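Local coordinates for protein lysozyme, putative (Bacillus anthracis, PDB 2WAG) that probably hydrolyses the glycan strands of bacterial peptidoglycan as a family GH25 lysozyme, apparently with retention of anomeric configuration, at residues A[128-133]-A[156-161]. Residues are numbered along the deposited sequence; the frame is centred on the assembly and turned at random. Where two conformers were deposited one is given.
Sequences VMIEML and DAYPQC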
loop_
_atom_site.group_PDB
_atom_site.type_symbol
_atom_site.label_atom_id
_atom_site.label_comp_id
_atom_site.label_asym_id
_atom_site.label_seq_id
_atom_site.Cartn_x
_atom_site.Cartn_y
_atom_site.Cartn_z
ATOM N N VAL A 128 -28.598 -3.842 -1.530
ATOM C CA VAL A 128 -29.275 -4.245 -0.310
ATOM C C VAL A 128 -28.585 -3.638 0.926
ATOM O O VAL A 128 -29.238 -3.122 1.834
ATOM C CB VAL A 128 -29.357 -5.774 -0.178
ATOM C CG1 VAL A 128 -29.815 -6.154 1.219
ATOM C CG2 VAL A 128 -30.270 -6.350 -1.268
ATOM N N MET A 129 -27.250 -3.703 0.968
ATOM C CA MET A 129 -26.527 -3.128 2.100
ATOM C C MET A 129 -26.821 -1.640 2.258
ATOM O O MET A 129 -27.071 -1.164 3.368
ATOM C CB MET A 129 -25.026 -3.264 1.905
ATOM C CG MET A 129 -24.486 -4.619 2.125
ATOM S SD MET A 129 -22.713 -4.575 2.501
ATOM C CE MET A 129 -22.691 -3.812 3.984
ATOM N N ILE A 130 -26.723 -0.904 1.152
ATOM C CA ILE A 130 -26.964 0.532 1.190
ATOM C C ILE A 130 -28.378 0.811 1.721
ATOM O O ILE A 130 -28.563 1.661 2.606
ATOM C CB ILE A 130 -26.776 1.135 -0.190
ATOM C CG1 ILE A 130 -25.315 1.059 -0.627
ATOM C CG2 ILE A 130 -27.291 2.604 -0.213
ATOM C CD1 ILE A 130 -25.132 1.167 -2.117
ATOM N N GLU A 131 -29.380 0.104 1.187
ATOM C CA GLU A 131 -30.752 0.330 1.622
ATOM C C GLU A 131 -30.892 0.116 3.130
ATOM O O GLU A 131 -31.500 0.916 3.851
ATOM C CB GLU A 131 -31.695 -0.608 0.868
ATOM C CG GLU A 131 -33.165 -0.345 1.231
ATOM C CD GLU A 131 -34.107 -1.269 0.535
ATOM O OE1 GLU A 131 -34.143 -1.288 -0.714
ATOM O OE2 GLU A 131 -34.863 -1.952 1.252
ATOM N N MET A 132 -30.313 -0.970 3.623
ATOM C CA MET A 132 -30.455 -1.287 5.034
ATOM C C MET A 132 -29.705 -0.315 5.942
ATOM O O MET A 132 -30.213 0.070 7.009
ATOM C CB MET A 132 -30.008 -2.730 5.305
ATOM C CG MET A 132 -30.914 -3.745 4.604
ATOM S SD MET A 132 -30.394 -5.443 4.851
ATOM C CE MET A 132 -30.594 -5.628 6.612
ATOM N N LEU A 133 -28.494 0.087 5.547
ATOM C CA LEU A 133 -27.732 1.027 6.370
ATOM C C LEU A 133 -28.335 2.424 6.341
ATOM O O LEU A 133 -28.379 3.103 7.364
ATOM C CB LEU A 133 -26.268 1.116 5.922
ATOM C CG LEU A 133 -25.342 -0.028 6.361
ATOM C CD1 LEU A 133 -23.891 0.258 5.979
ATOM C CD2 LEU A 133 -25.459 -0.429 7.799
ATOM N N ASP A 156 -20.983 5.182 -13.059
ATOM C CA ASP A 156 -22.316 5.176 -13.684
ATOM C C ASP A 156 -23.349 4.429 -12.813
ATOM O O ASP A 156 -24.200 3.679 -13.322
ATOM C CB ASP A 156 -22.251 4.518 -15.076
ATOM C CG ASP A 156 -21.289 5.213 -16.012
ATOM O OD1 ASP A 156 -21.306 6.452 -16.056
ATOM O OD2 ASP A 156 -20.542 4.497 -16.727
ATOM N N ALA A 157 -23.283 4.623 -11.507
ATOM C CA ALA A 157 -24.141 3.898 -10.587
ATOM C C ALA A 157 -24.154 4.588 -9.231
ATOM O O ALA A 157 -23.481 5.593 -9.017
ATOM C CB ALA A 157 -23.672 2.442 -10.478
ATOM N N TYR A 158 -24.945 4.043 -8.315
ATOM C CA TYR A 158 -25.029 4.523 -6.934
ATOM C C TYR A 158 -25.123 6.043 -6.800
ATOM O O TYR A 158 -24.404 6.656 -6.016
ATOM C CB TYR A 158 -23.859 3.992 -6.096
ATOM C CG TYR A 158 -23.753 2.493 -6.218
ATOM C CD1 TYR A 158 -24.610 1.656 -5.508
ATOM C CD2 TYR A 158 -22.848 1.908 -7.090
ATOM C CE1 TYR A 158 -24.541 0.271 -5.643
ATOM C CE2 TYR A 158 -22.762 0.517 -7.238
ATOM C CZ TYR A 158 -23.615 -0.299 -6.496
ATOM O OH TYR A 158 -23.555 -1.679 -6.607
ATOM N N PRO A 159 -26.085 6.661 -7.493
ATOM C CA PRO A 159 -26.266 8.098 -7.294
ATOM C C PRO A 159 -26.766 8.433 -5.884
ATOM O O PRO A 159 -26.621 9.575 -5.454
ATOM C CB PRO A 159 -27.312 8.483 -8.355
ATOM C CG PRO A 159 -28.043 7.209 -8.639
ATOM C CD PRO A 159 -27.036 6.093 -8.462
ATOM N N GLN A 160 -27.289 7.434 -5.165
ATOM C CA GLN A 160 -27.805 7.633 -3.815
ATOM C C GLN A 160 -26.711 7.654 -2.755
ATOM O O GLN A 160 -27.010 7.823 -1.578
ATOM C CB GLN A 160 -28.874 6.579 -3.438
ATOM C CG GLN A 160 -28.416 5.136 -3.223
ATOM C CD GLN A 160 -28.199 4.310 -4.499
ATOM O OE1 GLN A 160 -27.944 4.842 -5.581
ATOM N NE2 GLN A 160 -28.304 2.981 -4.370
ATOM N N CYS A 161 -25.454 7.482 -3.146
ATOM C CA CYS A 161 -24.333 7.463 -2.183
ATOM C C CYS A 161 -23.371 8.603 -2.424
ATOM O O CYS A 161 -23.369 9.128 -3.430
ATOM C CB CYS A 161 -23.523 6.153 -2.282
ATOM S SG CYS A 161 -24.570 4.652 -1.891
#
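The ring of Tyr158 meets Ile130 at its CD1-CE1 bond, which the methyl approaches obliquely: Ile130 CD1 stands 3.5 Å from Tyr158 CD1 and 3.7 Å from Tyr158 CE1. The setting is the alpha/beta barrel of the GH25 family. The tyrosine side chain also touches Thr123, Leu126 and Ser127. These three belong to helix 119-137, which also carries Ile130, so the tyrosine lies along that helix rather than meeting it at a single point. The second flat group, the Gln160 amide, is less involved; its chain bends at chi2, and Gln160 CG lies 4.1 Å from Ile130 CG2, the two side chains at about a right angle.

Helix 119-137 follows strand 103-106, whose Ile104 also touches Ile130, while residues 156-161 connect helix 147-154 to strand 162-166. A type I turn from Tyr158 to Cys161, closed by Cys161 N to Tyr158 O at 3.2 Å, brings the side chains of Tyr158, Gln160 and Cys161 to Ile130. Arg178 NH1 bonds to Tyr158 O and its NH2 to Cys161 O, so Tyr158 O accepts from both Cys161 N and the arginine. At the start of the loop, Ala157 belongs to the magnesium site, and the Tyr158 side chain is about 6 Å from the ion.

Contact between the segments is through side chains and buries 148 Å² in all. With CG1 anti to the carbonyl carbon (chi1 -67°) and chi2 extended at 159°, the Ile130 side chain points toward the loop. Its CD1 lies 3.5 Å from Cys161 SG, and its CG2 touches the same sulfur at 3.8 Å.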